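PDB 2G7S: transcriptional regulator, TetR family from Agrobacterium tumefaciens, which probably represses or otherwise regulates transcription as a dimer, binding DNA through N-terminal helix-turn-helix domains and responding to a ligand in the C-terminal domains. Local coordinates for residues Ile21-Tyr26 / Leu108-Glu112; Val60-Arg64 / Glu123-His127; Gln84-Tyr88 / Trp134-Leu139. One frame throughout, in Å; residues are numbered along the deposited sequence. Where two conformers were deposited one is given.

Contact 1 (Ile21-Tyr26 / Leu108-Glu112)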
loop_
_atom_site.group_PDB
_atom_site.type_symbol
_atom_site.label_atom_id
_atom_site.label_comp_id
_atom_site.label_asym_id
_atom_site.label_seq_id
_atom_site.Cartn_x
_atom_site.Cartn_y
_atom_site.Cartn_z
ATOM N N ILE A 21 -3.483 0.740 14.969
ATOM C CA ILE A 21 -2.636 1.184 13.893
ATOM C C ILE A 21 -2.935 0.402 12.587
ATOM O O ILE A 21 -2.787 0.966 11.462
ATOM C CB ILE A 21 -1.167 1.134 14.306
ATOM C CG1 ILE A 21 -0.362 2.272 13.785
ATOM C CG2 ILE A 21 -0.627 -0.262 14.282
ATOM C CD1 ILE A 21 1.029 2.437 14.429
ATOM N N ILE A 22 -3.357 -0.863 12.719
ATOM C CA ILE A 22 -3.718 -1.627 11.531
ATOM C C ILE A 22 -4.981 -1.120 10.857
ATOM O O ILE A 22 -5.215 -1.363 9.646
ATOM C CB ILE A 22 -3.728 -3.142 11.911
ATOM C CG1 ILE A 22 -2.313 -3.602 12.177
ATOM C CG2 ILE A 22 -4.337 -3.990 10.786
ATOM C CD1 ILE A 22 -2.313 -4.953 12.915
ATOM N N ARG A 23 -5.812 -0.389 11.592
ATOM C CA ARG A 23 -6.985 0.194 10.964
ATOM C C ARG A 23 -6.704 1.418 10.119
ATOM O O ARG A 23 -7.373 1.670 9.119
ATOM C CB ARG A 23 -8.053 0.542 12.000
ATOM C CG ARG A 23 -8.727 -0.710 12.605
ATOM C CD ARG A 23 -9.222 -0.439 13.992
ATOM N NE ARG A 23 -9.897 0.841 14.215
ATOM C CZ ARG A 23 -9.321 1.876 14.830
ATOM N NH1 ARG A 23 -8.066 1.788 15.179
ATOM N NH2 ARG A 23 -9.987 2.992 15.088
ATOM N N GLY A 24 -5.765 2.251 10.569
ATOM C CA GLY A 24 -5.600 3.566 9.917
ATOM C C GLY A 24 -4.245 4.202 9.984
ATOM O O GLY A 24 -4.202 5.369 9.639
ATOM N N GLY A 25 -3.205 3.509 10.462
ATOM C CA GLY A 25 -1.879 4.070 10.503
ATOM C C GLY A 25 -1.601 4.966 11.711
ATOM O O GLY A 25 -2.403 5.122 12.653
ATOM N N TYR A 26 -0.455 5.610 11.639
ATOM C CA TYR A 26 0.130 6.290 12.785
ATOM C C TYR A 26 -0.795 7.366 13.361
ATOM O O TYR A 26 -0.850 7.584 14.574
ATOM C CB TYR A 26 1.407 6.957 12.305
ATOM C CG TYR A 26 2.223 7.529 13.442
ATOM C CD1 TYR A 26 3.073 6.711 14.188
ATOM C CD2 TYR A 26 2.184 8.916 13.748
ATOM C CE1 TYR A 26 3.848 7.248 15.248
ATOM C CE2 TYR A 26 2.975 9.429 14.818
ATOM C CZ TYR A 26 3.767 8.577 15.561
ATOM O OH TYR A 26 4.517 9.046 16.605
ATOM N N LEU A 108 1.487 -0.859 6.099
ATOM C CA LEU A 108 0.606 0.277 6.252
ATOM C C LEU A 108 1.437 1.520 6.578
ATOM O O LEU A 108 1.242 2.595 6.001
ATOM C CB LEU A 108 -0.518 -0.022 7.338
ATOM C CG LEU A 108 -1.877 0.744 7.114
ATOM C CD1 LEU A 108 -2.967 0.158 8.002
ATOM C CD2 LEU A 108 -1.862 2.234 7.203
ATOM N N LEU A 109 2.312 1.396 7.585
ATOM C CA LEU A 109 3.109 2.568 7.960
ATOM C C LEU A 109 3.974 3.030 6.776
ATOM O O LEU A 109 4.258 4.215 6.699
ATOM C CB LEU A 109 3.999 2.240 9.149
ATOM C CG LEU A 109 3.247 2.123 10.488
ATOM C CD1 LEU A 109 4.146 1.508 11.566
ATOM C CD2 LEU A 109 2.722 3.496 11.007
ATOM N N ALA A 110 4.439 2.094 5.935
ATOM C CA ALA A 110 5.293 2.547 4.839
ATOM C C ALA A 110 4.597 3.561 3.957
ATOM O O ALA A 110 5.260 4.413 3.376
ATOM C CB ALA A 110 5.729 1.326 4.001
ATOM N N SER A 111 3.266 3.492 3.830
ATOM C CA SER A 111 2.596 4.435 2.944
ATOM C C SER A 111 2.594 5.829 3.515
ATOM O O SER A 111 2.206 6.769 2.816
ATOM C CB SER A 111 1.148 4.036 2.740
ATOM O OG SER A 111 0.411 4.189 3.956
ATOM N N GLU A 112 2.958 5.943 4.786
ATOM C CA GLU A 112 2.923 7.278 5.461
ATOM C C GLU A 112 4.330 7.782 5.803
ATOM O O GLU A 112 4.473 8.751 6.583
ATOM C CB GLU A 112 2.194 7.163 6.798
ATOM C CG GLU A 112 1.006 6.473 6.833
ATOM C CD GLU A 112 0.422 6.294 8.247
ATOM O OE1 GLU A 112 0.975 5.759 9.236
ATOM O OE2 GLU A 112 -0.746 6.465 8.235
HETATM O O HOH W 1 -2.490 7.615 9.818
#

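Contact 2 (Val60-Arg64 / Glu123-His127)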
loop_
_atom_site.group_PDB
_atom_site.type_symbol
_atom_site.label_atom_id
_atom_site.label_comp_id
_atom_site.label_asym_id
_atom_site.label_seq_id
_atom_site.Cartn_x
_atom_site.Cartn_y
_atom_site.Cartn_z
ATOM N N VAL A 60 6.298 -1.695 16.634
ATOM C CA VAL A 60 6.794 -2.248 15.361
ATOM C C VAL A 60 7.925 -3.233 15.652
ATOM O O VAL A 60 7.993 -4.276 14.985
ATOM C CB VAL A 60 7.271 -1.144 14.448
ATOM C CG1 VAL A 60 7.935 -1.706 13.238
ATOM C CG2 VAL A 60 6.063 -0.212 14.067
ATOM N N SER A 61 8.826 -2.928 16.632
ATOM C CA SER A 61 9.910 -3.903 16.918
ATOM C C SER A 61 9.299 -5.269 17.347
ATOM O O SER A 61 9.754 -6.347 16.876
ATOM C CB SER A 61 10.775 -3.339 18.073
ATOM O OG SER A 61 11.762 -4.259 18.406
ATOM N N GLN A 62 8.230 -5.240 18.140
ATOM C CA GLN A 62 7.601 -6.503 18.611
ATOM C C GLN A 62 6.923 -7.181 17.401
ATOM O O GLN A 62 6.931 -8.436 17.281
ATOM C CB GLN A 62 6.526 -6.151 19.644
ATOM C CG GLN A 62 5.706 -7.339 20.187
ATOM C CD GLN A 62 4.680 -6.779 21.162
ATOM O OE1 GLN A 62 3.636 -6.212 20.772
ATOM N NE2 GLN A 62 5.002 -6.861 22.430
ATOM N N TYR A 63 6.280 -6.387 16.540
ATOM C CA TYR A 63 5.574 -6.972 15.367
ATOM C C TYR A 63 6.639 -7.678 14.471
ATOM O O TYR A 63 6.400 -8.775 13.948
ATOM C CB TYR A 63 4.917 -5.821 14.553
ATOM C CG TYR A 63 4.475 -6.319 13.213
ATOM C CD1 TYR A 63 3.239 -7.003 13.085
ATOM C CD2 TYR A 63 5.257 -6.083 12.060
ATOM C CE1 TYR A 63 2.822 -7.457 11.834
ATOM C CE2 TYR A 63 4.796 -6.505 10.765
ATOM C CZ TYR A 63 3.605 -7.206 10.689
ATOM O OH TYR A 63 3.115 -7.706 9.466
ATOM N N ARG A 64 7.779 -7.038 14.258
ATOM C CA ARG A 64 8.792 -7.640 13.410
ATOM C C ARG A 64 9.292 -8.919 14.087
ATOM O O ARG A 64 9.387 -9.969 13.434
ATOM C CB ARG A 64 9.918 -6.685 13.169
ATOM C CG ARG A 64 9.473 -5.545 12.271
ATOM C CD ARG A 64 10.643 -4.553 12.183
ATOM N NE ARG A 64 11.763 -5.201 11.502
ATOM C CZ ARG A 64 13.045 -4.853 11.647
ATOM N NH1 ARG A 64 13.427 -3.836 12.450
ATOM N NH2 ARG A 64 13.981 -5.545 10.985
ATOM N N GLU A 123 12.439 1.475 11.784
ATOM C CA GLU A 123 11.875 0.152 12.063
ATOM C C GLU A 123 11.081 -0.397 10.861
ATOM O O GLU A 123 11.183 -1.596 10.502
ATOM C CB GLU A 123 10.945 0.225 13.279
ATOM C CG GLU A 123 11.685 0.435 14.618
ATOM C CD GLU A 123 12.380 -0.816 15.139
ATOM O OE1 GLU A 123 11.997 -1.922 14.730
ATOM O OE2 GLU A 123 13.293 -0.657 15.992
ATOM N N VAL A 124 10.346 0.485 10.225
ATOM C CA VAL A 124 9.524 0.047 9.056
ATOM C C VAL A 124 10.449 -0.408 7.929
ATOM O O VAL A 124 10.226 -1.471 7.301
ATOM C CB VAL A 124 8.613 1.194 8.597
ATOM C CG1 VAL A 124 7.906 0.844 7.290
ATOM C CG2 VAL A 124 7.580 1.470 9.724
ATOM N N ARG A 125 11.472 0.377 7.624
ATOM C CA ARG A 125 12.356 -0.006 6.512
ATOM C C ARG A 125 13.076 -1.281 6.843
ATOM O O ARG A 125 13.316 -2.088 5.923
ATOM C CB ARG A 125 13.317 1.158 6.169
ATOM C CG ARG A 125 12.631 2.330 5.484
ATOM C CD ARG A 125 13.546 3.504 5.159
ATOM N NE ARG A 125 12.813 4.369 4.211
ATOM C CZ ARG A 125 13.014 5.678 3.994
ATOM N NH1 ARG A 125 12.342 6.294 3.060
ATOM N NH2 ARG A 125 13.820 6.373 4.820
ATOM N N ALA A 126 13.423 -1.515 8.106
ATOM C CA ALA A 126 14.115 -2.741 8.498
ATOM C C ALA A 126 13.233 -3.967 8.230
ATOM O O ALA A 126 13.758 -5.050 7.861
ATOM C CB ALA A 126 14.538 -2.666 9.961
ATOM N N HIS A 127 11.919 -3.833 8.438
ATOM C CA HIS A 127 11.054 -4.971 8.123
ATOM C C HIS A 127 11.096 -5.256 6.598
ATOM O O HIS A 127 11.145 -6.402 6.185
ATOM C CB HIS A 127 9.635 -4.628 8.481
ATOM C CG HIS A 127 8.663 -5.643 7.990
ATOM N ND1 HIS A 127 8.525 -6.886 8.569
ATOM C CD2 HIS A 127 7.813 -5.611 6.920
ATOM C CE1 HIS A 127 7.610 -7.572 7.898
ATOM N NE2 HIS A 127 7.176 -6.834 6.874
HETATM O O HOH W 2 13.417 -4.062 16.179
#

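Contact 3 (Gln84-Tyr88 / Trp134-Leu139)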
loop_
_atom_site.group_PDB
_atom_site.type_symbol
_atom_site.label_atom_id
_atom_site.label_comp_id
_atom_site.label_asym_id
_atom_site.label_seq_id
_atom_site.Cartn_x
_atom_site.Cartn_y
_atom_site.Cartn_z
ATOM N N GLN A 84 7.193 -23.366 1.246
ATOM C CA GLN A 84 7.351 -22.273 2.240
ATOM C C GLN A 84 6.671 -20.999 1.720
ATOM O O GLN A 84 5.952 -20.333 2.499
ATOM C CB GLN A 84 8.871 -21.988 2.450
ATOM C CG GLN A 84 9.552 -23.203 3.187
ATOM C CD GLN A 84 11.075 -23.097 3.170
ATOM O OE1 GLN A 84 11.673 -22.191 2.566
ATOM N NE2 GLN A 84 11.708 -24.024 3.854
ATOM N N LEU A 85 6.851 -20.683 0.426
ATOM C CA LEU A 85 6.163 -19.492 -0.109
ATOM C C LEU A 85 4.637 -19.727 -0.077
ATOM O O LEU A 85 3.885 -18.772 0.247
ATOM C CB LEU A 85 6.595 -19.186 -1.529
ATOM C CG LEU A 85 8.088 -18.942 -1.665
ATOM C CD1 LEU A 85 8.409 -18.849 -3.168
ATOM C CD2 LEU A 85 8.436 -17.620 -0.966
ATOM N N ARG A 86 4.197 -20.932 -0.407
ATOM C CA ARG A 86 2.745 -21.158 -0.429
ATOM C C ARG A 86 2.188 -21.023 1.007
ATOM O O ARG A 86 1.059 -20.484 1.231
ATOM C CB ARG A 86 2.445 -22.600 -0.901
ATOM C CG ARG A 86 0.924 -22.815 -1.261
ATOM C CD ARG A 86 0.572 -24.321 -1.518
ATOM N NE ARG A 86 1.560 -24.915 -2.413
ATOM C CZ ARG A 86 1.575 -24.725 -3.723
ATOM N NH1 ARG A 86 0.585 -24.009 -4.297
ATOM N NH2 ARG A 86 2.565 -25.243 -4.495
ATOM N N ALA A 87 2.945 -21.499 2.007
ATOM C CA ALA A 87 2.457 -21.400 3.388
ATOM C C ALA A 87 2.452 -19.952 3.871
ATOM O O ALA A 87 1.588 -19.559 4.667
ATOM C CB ALA A 87 3.336 -22.256 4.346
ATOM N N TYR A 88 3.392 -19.151 3.399
ATOM C CA TYR A 88 3.400 -17.703 3.742
ATOM C C TYR A 88 2.144 -17.017 3.168
ATOM O O TYR A 88 1.486 -16.217 3.882
ATOM C CB TYR A 88 4.734 -17.125 3.201
ATOM C CG TYR A 88 4.789 -15.628 3.233
ATOM C CD1 TYR A 88 4.978 -14.926 4.393
ATOM C CD2 TYR A 88 4.655 -14.907 2.076
ATOM C CE1 TYR A 88 5.019 -13.478 4.378
ATOM C CE2 TYR A 88 4.696 -13.525 2.065
ATOM C CZ TYR A 88 4.870 -12.825 3.182
ATOM O OH TYR A 88 4.939 -11.436 3.153
ATOM N N TRP A 134 14.482 -12.618 3.471
ATOM C CA TRP A 134 13.936 -13.976 3.656
ATOM C C TRP A 134 13.415 -14.540 2.360
ATOM O O TRP A 134 13.721 -15.695 1.996
ATOM C CB TRP A 134 12.819 -13.969 4.740
ATOM C CG TRP A 134 12.280 -15.359 4.990
ATOM C CD1 TRP A 134 12.923 -16.329 5.737
ATOM C CD2 TRP A 134 11.053 -15.957 4.525
ATOM N NE1 TRP A 134 12.182 -17.489 5.730
ATOM C CE2 TRP A 134 11.028 -17.287 5.005
ATOM C CE3 TRP A 134 9.989 -15.516 3.761
ATOM C CZ2 TRP A 134 9.949 -18.154 4.772
ATOM C CZ3 TRP A 134 8.904 -16.411 3.529
ATOM C CH2 TRP A 134 8.934 -17.710 4.012
ATOM N N LEU A 135 12.584 -13.783 1.669
ATOM C CA LEU A 135 12.026 -14.280 0.394
ATOM C C LEU A 135 13.166 -14.586 -0.599
ATOM O O LEU A 135 13.080 -15.540 -1.375
ATOM C CB LEU A 135 11.085 -13.193 -0.203
ATOM C CG LEU A 135 9.798 -12.994 0.589
ATOM C CD1 LEU A 135 9.149 -11.716 0.079
ATOM C CD2 LEU A 135 8.827 -14.204 0.399
ATOM N N THR A 136 14.185 -13.743 -0.615
ATOM C CA THR A 136 15.309 -13.958 -1.537
ATOM C C THR A 136 15.957 -15.301 -1.228
ATOM O O THR A 136 16.255 -16.080 -2.134
ATOM C CB THR A 136 16.367 -12.798 -1.407
ATOM O OG1 THR A 136 15.770 -11.570 -1.839
ATOM C CG2 THR A 136 17.648 -13.074 -2.255
ATOM N N ALA A 137 16.196 -15.565 0.062
ATOM C CA ALA A 137 16.818 -16.840 0.451
ATOM C C ALA A 137 15.918 -18.036 0.109
ATOM O O ALA A 137 16.452 -19.080 -0.333
ATOM C CB ALA A 137 17.220 -16.811 1.902
ATOM N N VAL A 138 14.601 -17.935 0.292
ATOM C CA VAL A 138 13.712 -19.033 -0.055
ATOM C C VAL A 138 13.798 -19.253 -1.567
ATOM O O VAL A 138 13.912 -20.434 -2.031
ATOM C CB VAL A 138 12.260 -18.689 0.298
ATOM C CG1 VAL A 138 11.287 -19.781 -0.237
ATOM C CG2 VAL A 138 12.159 -18.529 1.833
ATOM N N LEU A 139 13.738 -18.171 -2.373
ATOM C CA LEU A 139 13.807 -18.364 -3.821
ATOM C C LEU A 139 15.169 -19.011 -4.242
ATOM O O LEU A 139 15.215 -19.857 -5.136
ATOM C CB LEU A 139 13.582 -17.005 -4.522
ATOM C CG LEU A 139 12.120 -16.529 -4.364
ATOM C CD1 LEU A 139 12.100 -15.077 -4.703
ATOM C CD2 LEU A 139 11.202 -17.279 -5.329
#

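Contact 1 (Ile21-Tyr26 / Leu108-Glu112)
Glu112 reaches from just beyond helix 105-110 to Gly25 and Tyr26 in the turn that ends helix 6-24, joining the N-terminal DNA-binding domain of the TetR fold to its C-terminal domain. Its CG lies anti to the carbonyl carbon (chi1 -46°) and the chain beyond is extended, which carries the carboxylate to the backbone of Gly25 and Tyr26. OE1 takes the N-H of Tyr26 on its syn lone pair, a nearly straight bond of 2.8 Å from N to OE1 (176°). A glutamate suits the place because its length lets it reach an amide at a helix end. OE2 passes close to CA of Gly25, a residue with positive phi whose missing side chain leaves room for the carboxylate.

Leu108 lies alongside the same turn. With CG anti to the backbone N (chi1 -151°), it sends CD1 to the carbonyls of Ile21 and Ile22 and CD2 to N and CA of Gly25. Leu109 CD2 touches both CB of Tyr26 and CD1 of Ile21, and its side chain crosses that of Ile21 at about a right angle. A water bridges the backbone of one segment and the carboxylate of the other, 2.8 Å from Gly24 O and 2.6 Å from Glu112 OE2.

Contact 2 (Val60-Arg64 / Glu123-His127)
Arg64 meets Glu123, Ala126 and His127 where helix 118-144 runs beside helix 52-77, the connecting helix that in TetR-family proteins follows the helix-turn-helix and leads into the C-terminal domain. The local axes are nearly parallel, 13° apart and 10.0 Å at closest approach, so that Val60 sits beside Glu123 and Arg64 beside His127.

The charged interactions involve partly exposed residues. Arg64 was modelled in two conformers; in the one given, its chain bends at chi3 and one guanidinium face lies over Ala126 and the backbone N of His127, though the very close approach to Ala126 CB is doubtful. In this conformer NH1 also meets Glu123 OE1 at the guanidinium edge, near its plane, in a salt bridge whose hydrogen bond is weak, 3.3 Å from NH1 to OE1. Glu123 folds back at chi2 (-76°) to present that oxygen, and the two charged planes stand 57° apart. A water donates to the same OE1 and is also hydrogen-bonded to Ser61 OG, a short hydroxyl able to hold the water that bridges it to Glu123.

Apolar packing involves Val60, a branched residue turned toward the partner helix, whose CG1 rests 3.6 Å from CB of Glu123; Cys106 of helix 105-110 touches Val60 as well. The aliphatic part of Arg64 adds to it, its CG and CD lying near CB of His127.

The aromatic pair is buried and oblique. Tyr63 and His127 suit the place as flat rings that can pack at an angle between the helices, their centroids 5.8 Å apart. The tyrosine approaches over one face of the imidazole, toward its rim, with Tyr63 CE2 4.2 Å from His127 CE1.

Contact 3 (Gln84-Tyr88 / Trp134-Leu139)
Leu85 meets three residues of helix 118-144, Leu135, Val138 and Leu139, within the all-helical C-terminal domain of this TetR-family fold. Helices 81-98 and 118-144 run roughly antiparallel here, their local axes at 143° and 11.2 Å apart at closest approach. Leu85, which has the most surface buried, has CG anti to the carbonyl carbon (chi1 -59°), and its forked end spreads over the partner helix: CD2 approaches CD2 of Leu135 at 3.7 Å, while CD1 meets CD2 of Leu139. A leucine suits the spot because its two methyls can serve neighbours one helical turn apart. Leu189 of helix 180-192 also touches it.

Trp134, one turn before Val138, brings a broad indole. The six-membered ring lies obliquely to the ring of Tyr88, centroids 5.9 Å apart and planes at 55°, and CZ3 is the atom nearest to CG of Tyr88. The indole edge also comes near the backbone O of Gln84. Trp134 NE1 is hydrogen-bonded to Glu75 of helix 52-77, so the polar edge of this largely apolar side chain is satisfied.

Val138 is compact and beta-branched, which lets it offer methyls both to Leu85 and to the indole, one face of which CG2 covers. Both methyls lie beside Gln84 OE1, which accepts a hydrogen bond from Arg141, while CG1 also packs on Leu85, 3.6 Å from Leu85 CG.

Contacts 1 and 2 form one continuous region, with centres 13 Å apart: Leu109 CD1 packs 3.6 Å from Val60 CG2, and Leu109 CB lies 3.7 Å from Val124 CG2. The short helix 105-110 thus carries the packing from the end of helix 6-24 to the side-by-side helices of contact 2. Contact 3 lies farther along helix 118-144, its centre about 19 Å from that of contact 2 and about 25 Å from that of contact 1; contacts 1 and 3 lie on opposite sides of the chain's centre. Helix 118-144 therefore links regions near and far from the DNA-binding domain, consistent with the domain coupling expected of TetR-family regulators. The second subunit borders contact 1 and, at segment 123-127, reaches Arg125; it does not touch contact 3.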